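Local coordinates for protein TIR domain-containing adapter molecule 1 (Homo sapiens, PDB 4BSX) that serves as an adaptor in Toll-like receptor signalling that leads to interferon-beta induction, here represented by its N-terminal helical domain, at residues S115-T127 with E138-D150. The protein carries 2 engineered substitutions. Numbering follows the deposited sequence.
Sequences SMRDVAYQEAVRT and ELQDEARNRCGWD. Engineered in segment 115-127: M116 (natural residue Leu).
Y121 lies as a knob among E142, A143, R146 and C147, joining helix 114-130 to helix 136-147; the segments 115-127 and 138-147 run antiparallel, their axes 10.0 Å apart at closest approach and 167° between directions. One face of its ring takes the CA of A143, a CH-pi contact 4.1 Å from the centroid, while CD1 of L139 meets the ring edge. SG of C147 comes in obliquely, 3.7 Å from Y121 CD2, as a sulfur-aromatic contact. At the far end of the ring Y121 OH donates to E142 OE2 in a bond modelled so short that its exact length is doubtful. E142 gets there with CG anti to its backbone N (chi1 171°) and an extended chain, its carboxylate turned 75° from the ring plane; R101 and W97 of helix 96-108 also hold this carboxylate, tying the pair to the preceding helix. Towards the interhelical turn, L139 pushes CD2 to 3.8 Å from A124 CB and sets its CG against CG2 of V125, closing the apolar part.

Packing is looser at the other end, where polar side chains reach past the last turn of helix 136-147. The guanidinium of R117, its chain bent at chi3, lies flat over R146 O, with CZ 3.2 Å from that oxygen, and its edge forms a salt bridge to D118 OD1 through weak bonds from NE and NH2. D118 OD2 in turn accepts a weak bond from NE1 of the exposed W149, 3.4 Å away at the indole edge. Replacing R117 with an alanine would probably uncover the R146 carbonyl and leave D118 without its cationic neighbour, freer to turn away from W149. Two consecutive antiparallel helices joined by a short turn form a helical hairpin, tightly packed around Y121 and L139 and polar at the W149 end, consistent with the tetratricopeptide-like, IFIT-related architecture of the TRIF N-terminal domain.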
ATOM      1  N   SER A 115      14.474   0.650   7.138  1.00 25.03           N
ATOM      2  CA  SER A 115      14.053   0.566   8.511  1.00 28.45           C
ATOM      3  C   SER A 115      12.562   0.897   8.605  1.00 31.60           C
ATOM      4  O   SER A 115      11.893   0.466   9.540  1.00 30.45           O
ATOM      5  CB  SER A 115      14.864   1.533   9.381  1.00 23.25           C
ATOM      6  OG  SER A 115      14.382   2.852   9.268  1.00 34.80           O
HETATM    7  N   MSE A 116      12.039   1.664   7.646  1.00 29.53           N
HETATM    8  CA  MSE A 116      10.616   2.033   7.677  1.00 20.96           C
HETATM    9  C   MSE A 116       9.763   0.848   7.234  1.00 19.66           C
HETATM   10  O   MSE A 116       8.682   0.629   7.766  1.00 22.92           O
HETATM   11  CB  MSE A 116      10.302   3.265   6.818  1.00 25.90           C
HETATM   12  CG  MSE A 116      10.573   4.651   7.470  1.00 41.64           C
HETATM   13 SE   MSE A 116       9.840   4.902   9.309  1.00 82.31          SE
HETATM   14  CE  MSE A 116      11.364   4.260  10.399  1.00 38.99           C
ATOM     15  N   ARG A 117      10.264   0.066   6.287  1.00 18.45           N
ATOM     16  CA  ARG A 117       9.611  -1.189   5.946  1.00 19.17           C
ATOM     17  C   ARG A 117       9.533  -2.130   7.141  1.00 19.97           C
ATOM     18  O   ARG A 117       8.542  -2.835   7.302  1.00 15.96           O
ATOM     19  CB  ARG A 117      10.379  -1.898   4.851  1.00 19.82           C
ATOM     20  CG  ARG A 117       9.809  -3.275   4.507  1.00 27.04           C
ATOM     21  CD  ARG A 117      10.803  -4.075   3.710  1.00 29.79           C
ATOM     22  NE  ARG A 117      12.035  -4.183   4.469  1.00 33.71           N
ATOM     23  CZ  ARG A 117      13.249  -4.233   3.940  1.00 35.43           C
ATOM     24  NH1 ARG A 117      13.411  -4.213   2.618  1.00 31.82           N
ATOM     25  NH2 ARG A 117      14.299  -4.305   4.751  1.00 38.07           N
ATOM     26  N   ASP A 118      10.604  -2.167   7.935  1.00 20.86           N
ATOM     27  CA  ASP A 118      10.737  -3.113   9.045  1.00 20.45           C
ATOM     28  C   ASP A 118       9.706  -2.782  10.100  1.00 19.09           C
ATOM     29  O   ASP A 118       8.981  -3.652  10.606  1.00 19.71           O
ATOM     30  CB  ASP A 118      12.136  -3.003   9.678  1.00 24.88           C
ATOM     31  CG  ASP A 118      13.234  -3.629   8.823  1.00 27.35           C
ATOM     32  OD1 ASP A 118      12.930  -4.323   7.826  1.00 29.10           O
ATOM     33  OD2 ASP A 118      14.415  -3.460   9.175  1.00 30.84           O
ATOM     34  N   VAL A 119       9.668  -1.511  10.453  1.00 16.22           N
ATOM     35  CA  VAL A 119       8.702  -1.013  11.419  1.00 16.62           C
ATOM     36  C   VAL A 119       7.284  -1.358  10.958  1.00 22.31           C
ATOM     37  O   VAL A 119       6.482  -1.837  11.756  1.00 23.28           O
ATOM     38  CB  VAL A 119       8.838   0.501  11.600  1.00 16.51           C
ATOM     39  CG1 VAL A 119       7.674   1.066  12.419  1.00 25.63           C
ATOM     40  CG2 VAL A 119      10.163   0.822  12.254  1.00 19.58           C
ATOM     41  N   ALA A 120       6.975  -1.149   9.676  1.00 19.87           N
ATOM     42  CA  ALA A 120       5.646  -1.516   9.132  1.00 20.47           C
ATOM     43  C   ALA A 120       5.301  -3.039   9.239  1.00 18.08           C
ATOM     44  O   ALA A 120       4.182  -3.397   9.644  1.00 16.27           O
ATOM     45  CB  ALA A 120       5.490  -0.988   7.671  1.00 14.91           C
ATOM     46  N   TYR A 121       6.244  -3.930   8.912  1.00  9.00           N
ATOM     47  CA  TYR A 121       5.981  -5.354   9.081  1.00 15.85           C
ATOM     48  C   TYR A 121       5.718  -5.682  10.573  1.00 18.28           C
ATOM     49  O   TYR A 121       4.820  -6.437  10.906  1.00 18.64           O
ATOM     50  CB  TYR A 121       7.062  -6.235   8.421  1.00 11.32           C
ATOM     51  CG  TYR A 121       6.683  -6.548   6.958  1.00 11.96           C
ATOM     52  CD1 TYR A 121       5.601  -7.306   6.688  1.00  7.70           C
ATOM     53  CD2 TYR A 121       7.354  -5.994   5.878  1.00 14.11           C
ATOM     54  CE1 TYR A 121       5.197  -7.560   5.447  1.00  8.25           C
ATOM     55  CE2 TYR A 121       6.946  -6.258   4.590  1.00 11.18           C
ATOM     56  CZ  TYR A 121       5.855  -7.050   4.392  1.00 15.75           C
ATOM     57  OH  TYR A 121       5.376  -7.407   3.144  1.00  9.12           O
ATOM     58  N   GLN A 122       6.471  -5.078  11.466  1.00 13.35           N
ATOM     59  CA  GLN A 122       6.274  -5.311  12.870  1.00 19.35           C
ATOM     60  C   GLN A 122       4.865  -4.922  13.283  1.00 20.90           C
ATOM     61  O   GLN A 122       4.143  -5.752  13.808  1.00 28.21           O
ATOM     62  CB  GLN A 122       7.298  -4.516  13.677  1.00 22.56           C
ATOM     63  CG  GLN A 122       8.704  -5.011  13.502  1.00 25.02           C
ATOM     64  CD  GLN A 122       9.674  -4.218  14.328  1.00 41.32           C
ATOM     65  OE1 GLN A 122       9.641  -2.981  14.325  1.00 42.35           O
ATOM     66  NE2 GLN A 122      10.527  -4.913  15.066  1.00 42.65           N
ATOM     67  N   GLU A 123       4.480  -3.668  13.056  1.00 11.69           N
ATOM     68  CA  GLU A 123       3.156  -3.208  13.421  1.00 24.20           C
ATOM     69  C   GLU A 123       2.101  -4.123  12.841  1.00 15.83           C
ATOM     70  O   GLU A 123       1.072  -4.348  13.457  1.00 12.85           O
ATOM     71  CB  GLU A 123       2.916  -1.737  12.973  1.00 17.34           C
ATOM     72  CG  GLU A 123       3.784  -0.758  13.758  1.00 42.98           C
ATOM     73  CD  GLU A 123       3.713   0.678  13.246  1.00 57.19           C
ATOM     74  OE1 GLU A 123       2.907   0.942  12.326  1.00 67.12           O
ATOM     75  OE2 GLU A 123       4.463   1.548  13.763  1.00 54.73           O
ATOM     76  N   ALA A 124       2.329  -4.631  11.644  1.00 17.01           N
ATOM     77  CA  ALA A 124       1.340  -5.511  11.038  1.00 17.33           C
ATOM     78  C   ALA A 124       1.284  -6.767  11.871  1.00 13.52           C
ATOM     79  O   ALA A 124       0.233  -7.367  12.034  1.00 13.40           O
ATOM     80  CB  ALA A 124       1.725  -5.860   9.610  1.00 16.43           C
ATOM     81  N   VAL A 125       2.447  -7.192  12.359  1.00 17.89           N
ATOM     82  CA  VAL A 125       2.541  -8.488  13.029  1.00 18.17           C
ATOM     83  C   VAL A 125       1.828  -8.328  14.374  1.00 18.63           C
ATOM     84  O   VAL A 125       0.993  -9.149  14.737  1.00 17.50           O
ATOM     85  CB  VAL A 125       4.011  -8.958  13.169  1.00 19.00           C
ATOM     86  CG1 VAL A 125       4.135 -10.057  14.198  1.00 14.40           C
ATOM     87  CG2 VAL A 125       4.543  -9.438  11.841  1.00 22.75           C
ATOM     88  N   ARG A 126       2.104  -7.206  15.050  1.00 23.94           N
ATOM     89  CA  ARG A 126       1.401  -6.819  16.269  1.00 19.35           C
ATOM     90  C   ARG A 126      -0.093  -6.761  16.056  1.00 16.42           C
ATOM     91  O   ARG A 126      -0.843  -7.345  16.800  1.00 24.88           O
ATOM     92  CB  ARG A 126       1.898  -5.465  16.737  1.00 27.50           C
ATOM     93  CG  ARG A 126       1.582  -5.131  18.183  1.00 42.97           C
ATOM     94  CD  ARG A 126       2.200  -3.801  18.526  1.00 52.03           C
ATOM     95  NE  ARG A 126       3.560  -3.760  17.994  1.00 61.64           N
ATOM     96  CZ  ARG A 126       4.192  -2.654  17.635  1.00 66.26           C
ATOM     97  NH1 ARG A 126       3.590  -1.482  17.766  1.00 67.69           N
ATOM     98  NH2 ARG A 126       5.427  -2.727  17.145  1.00 56.26           N
ATOM     99  N   THR A 127      -0.535  -6.073  15.026  1.00 16.96           N
ATOM    100  CA  THR A 127      -1.958  -5.998  14.736  1.00 20.66           C
ATOM    101  C   THR A 127      -2.616  -7.399  14.567  1.00 13.20           C
ATOM    102  O   THR A 127      -3.587  -7.695  15.254  1.00 20.11           O
ATOM    103  CB  THR A 127      -2.187  -5.117  13.519  1.00 15.16           C
ATOM    104  OG1 THR A 127      -1.793  -3.787  13.831  1.00 26.54           O
ATOM    105  CG2 THR A 127      -3.636  -5.100  13.135  1.00 20.16           C
ATOM    106  N   GLU A 138       1.503 -16.688   7.938  1.00 14.78           N
ATOM    107  CA  GLU A 138       1.695 -16.172   6.589  1.00 16.67           C
ATOM    108  C   GLU A 138       2.425 -14.850   6.565  1.00 15.60           C
ATOM    109  O   GLU A 138       3.384 -14.673   5.793  1.00  9.09           O
ATOM    110  CB  GLU A 138       0.338 -16.015   5.888  1.00 12.70           C
ATOM    111  CG  GLU A 138       0.472 -15.387   4.520  1.00 24.58           C
ATOM    112  CD  GLU A 138      -0.823 -15.427   3.757  1.00 22.64           C
ATOM    113  OE1 GLU A 138      -1.787 -15.983   4.301  1.00 23.29           O
ATOM    114  OE2 GLU A 138      -0.869 -14.923   2.618  1.00 23.14           O
ATOM    115  N   LEU A 139       1.954 -13.923   7.404  1.00 14.68           N
ATOM    116  CA  LEU A 139       2.489 -12.571   7.458  1.00 11.90           C
ATOM    117  C   LEU A 139       3.916 -12.553   7.987  1.00 17.66           C
ATOM    118  O   LEU A 139       4.783 -11.809   7.461  1.00 11.58           O
ATOM    119  CB  LEU A 139       1.600 -11.692   8.334  1.00 13.52           C
ATOM    120  CG  LEU A 139       2.178 -10.324   8.748  1.00 10.33           C
ATOM    121  CD1 LEU A 139       2.485  -9.481   7.530  1.00 16.90           C
ATOM    122  CD2 LEU A 139       1.211  -9.625   9.611  1.00 10.74           C
ATOM    123  N   GLN A 140       4.143 -13.372   9.020  1.00 12.34           N
ATOM    124  CA  GLN A 140       5.429 -13.504   9.671  1.00 14.07           C
ATOM    125  C   GLN A 140       6.412 -14.082   8.673  1.00 17.67           C
ATOM    126  O   GLN A 140       7.568 -13.659   8.654  1.00 15.59           O
ATOM    127  CB  GLN A 140       5.342 -14.450  10.873  1.00 21.06           C
ATOM    128  CG  GLN A 140       4.710 -13.878  12.151  1.00 24.66           C
ATOM    129  CD  GLN A 140       4.442 -15.000  13.197  1.00 23.01           C
ATOM    130  OE1 GLN A 140       4.280 -16.171  12.838  1.00 30.58           O
ATOM    131  NE2 GLN A 140       4.395 -14.642  14.468  1.00 23.26           N
ATOM    132  N   ASP A 141       5.970 -15.056   7.866  1.00 13.77           N
ATOM    133  CA  ASP A 141       6.812 -15.621   6.791  1.00 16.80           C
ATOM    134  C   ASP A 141       7.212 -14.527   5.814  1.00 20.50           C
ATOM    135  O   ASP A 141       8.406 -14.314   5.527  1.00 21.60           O
ATOM    136  CB  ASP A 141       6.084 -16.736   6.040  1.00 20.93           C
ATOM    137  CG  ASP A 141       5.999 -18.026   6.840  1.00 26.29           C
ATOM    138  OD1 ASP A 141       6.849 -18.194   7.757  1.00 17.15           O
ATOM    139  OD2 ASP A 141       5.081 -18.854   6.546  1.00 25.20           O
ATOM    140  N   GLU A 142       6.209 -13.826   5.299  1.00 22.20           N
ATOM    141  CA  GLU A 142       6.444 -12.643   4.454  1.00 15.59           C
ATOM    142  C   GLU A 142       7.335 -11.591   5.126  1.00 12.60           C
ATOM    143  O   GLU A 142       8.235 -11.034   4.536  1.00 18.49           O
ATOM    144  CB  GLU A 142       5.105 -12.028   4.054  1.00 15.55           C
ATOM    145  CG  GLU A 142       5.224 -10.701   3.360  1.00 22.86           C
ATOM    146  CD  GLU A 142       3.888 -10.231   2.870  1.00 21.73           C
ATOM    147  OE1 GLU A 142       3.055 -11.136   2.630  1.00 12.53           O
ATOM    148  OE2 GLU A 142       3.686  -8.975   2.753  1.00 18.16           O
ATOM    149  N   ALA A 143       7.111 -11.318   6.382  1.00 15.02           N
ATOM    150  CA  ALA A 143       7.912 -10.301   7.017  1.00 16.94           C
ATOM    151  C   ALA A 143       9.365 -10.729   7.016  1.00 20.01           C
ATOM    152  O   ALA A 143      10.246  -9.913   6.774  1.00 24.69           O
ATOM    153  CB  ALA A 143       7.418 -10.023   8.454  1.00 11.55           C
ATOM    154  N   ARG A 144       9.621 -12.003   7.322  1.00 23.84           N
ATOM    155  CA  ARG A 144      10.983 -12.500   7.514  1.00 26.86           C
ATOM    156  C   ARG A 144      11.743 -12.416   6.198  1.00 23.64           C
ATOM    157  O   ARG A 144      12.907 -12.015   6.154  1.00 21.92           O
ATOM    158  CB  ARG A 144      10.969 -13.939   8.026  1.00 30.77           C
ATOM    159  CG  ARG A 144      12.355 -14.555   8.284  1.00 53.98           C
ATOM    160  CD  ARG A 144      12.253 -16.009   8.796  1.00 59.50           C
ATOM    161  NE  ARG A 144      11.630 -16.918   7.824  1.00 68.56           N
ATOM    162  CZ  ARG A 144      12.286 -17.571   6.858  1.00 77.02           C
ATOM    163  NH1 ARG A 144      13.601 -17.429   6.706  1.00 64.95           N
ATOM    164  NH2 ARG A 144      11.620 -18.374   6.026  1.00 72.73           N
ATOM    165  N   ASN A 145      11.041 -12.792   5.139  1.00 19.92           N
ATOM    166  CA  ASN A 145      11.571 -12.806   3.788  1.00 19.32           C
ATOM    167  C   ASN A 145      11.841 -11.419   3.218  1.00 27.70           C
ATOM    168  O   ASN A 145      12.823 -11.225   2.506  1.00 30.48           O
ATOM    169  CB  ASN A 145      10.571 -13.532   2.882  1.00 19.54           C
ATOM    170  CG  ASN A 145      11.037 -13.637   1.455  1.00 31.78           C
ATOM    171  OD1 ASN A 145      10.782 -12.749   0.643  1.00 27.05           O
ATOM    172  ND2 ASN A 145      11.708 -14.751   1.129  1.00 37.67           N
ATOM    173  N   ARG A 146      10.962 -10.454   3.499  1.00 29.41           N
ATOM    174  CA  ARG A 146      11.126  -9.114   2.908  1.00 26.72           C
ATOM    175  C   ARG A 146      12.015  -8.268   3.782  1.00 26.15           C
ATOM    176  O   ARG A 146      12.632  -7.334   3.300  1.00 41.51           O
ATOM    177  CB  ARG A 146       9.799  -8.372   2.693  1.00 23.99           C
ATOM    178  CG  ARG A 146       8.728  -9.144   1.874  1.00 24.51           C
ATOM    179  CD  ARG A 146       8.776  -8.904   0.373  1.00 21.47           C
ATOM    180  NE  ARG A 146       7.602  -9.451  -0.319  1.00 27.72           N
ATOM    181  CZ  ARG A 146       6.402  -8.853  -0.399  1.00 52.56           C
ATOM    182  NH1 ARG A 146       6.157  -7.659   0.179  1.00 26.74           N
ATOM    183  NH2 ARG A 146       5.415  -9.464  -1.057  1.00 47.07           N
ATOM    184  N   CYS A 147      12.113  -8.578   5.064  1.00 28.63           N
ATOM    185  CA  CYS A 147      12.879  -7.694   5.935  1.00 34.80           C
ATOM    186  C   CYS A 147      14.315  -8.143   6.105  1.00 39.27           C
ATOM    187  O   CYS A 147      15.142  -7.380   6.618  1.00 45.18           O
ATOM    188  CB  CYS A 147      12.193  -7.526   7.286  1.00 43.66           C
ATOM    189  SG  CYS A 147      10.741  -6.472   7.188  1.00 28.52           S
ATOM    190  N   GLY A 148      14.600  -9.370   5.652  1.00 51.04           N
ATOM    191  CA  GLY A 148      15.953  -9.924   5.622  1.00 56.71           C
ATOM    192  C   GLY A 148      16.364 -10.618   6.919  1.00 60.74           C
ATOM    193  O   GLY A 148      17.510 -11.077   7.062  1.00 50.28           O
ATOM    194  N   TRP A 149      15.421 -10.695   7.863  1.00 54.46           N
ATOM    195  CA  TRP A 149      15.700 -11.191   9.208  1.00 55.44           C
ATOM    196  C   TRP A 149      14.404 -11.403   9.983  1.00 55.16           C
ATOM    197  O   TRP A 149      13.349 -10.918   9.573  1.00 54.47           O
ATOM    198  CB  TRP A 149      16.614 -10.206   9.957  1.00 63.96           C
ATOM    199  CG  TRP A 149      16.070  -8.787  10.080  1.00 64.67           C
ATOM    200  CD1 TRP A 149      16.035  -7.832   9.097  1.00 60.18           C
ATOM    201  CD2 TRP A 149      15.517  -8.170  11.255  1.00 67.34           C
ATOM    202  NE1 TRP A 149      15.484  -6.662   9.584  1.00 55.50           N
ATOM    203  CE2 TRP A 149      15.157  -6.846  10.904  1.00 52.09           C
ATOM    204  CE3 TRP A 149      15.289  -8.608  12.566  1.00 65.84           C
ATOM    205  CZ2 TRP A 149      14.590  -5.970  11.810  1.00 50.95           C
ATOM    206  CZ3 TRP A 149      14.718  -7.728  13.467  1.00 57.88           C
ATOM    207  CH2 TRP A 149      14.376  -6.427  13.084  1.00 58.94           C
ATOM    208  N   ASP A 150      14.488 -12.122  11.101  1.00 61.04           N
ATOM    209  CA  ASP A 150      13.327 -12.357  11.958  1.00 64.82           C
ATOM    210  C   ASP A 150      12.590 -11.061  12.293  1.00 72.18           C
ATOM    211  O   ASP A 150      13.048 -10.277  13.130  1.00 78.24           O
ATOM    212  CB  ASP A 150      13.770 -13.020  13.256  1.00 67.73           C
ATOM    213  CG  ASP A 150      13.792 -14.524  13.167  1.00 64.84           C
ATOM    214  OD1 ASP A 150      12.743 -15.138  13.466  1.00 65.41           O
ATOM    215  OD2 ASP A 150      14.858 -15.085  12.825  1.00 61.71           O
TER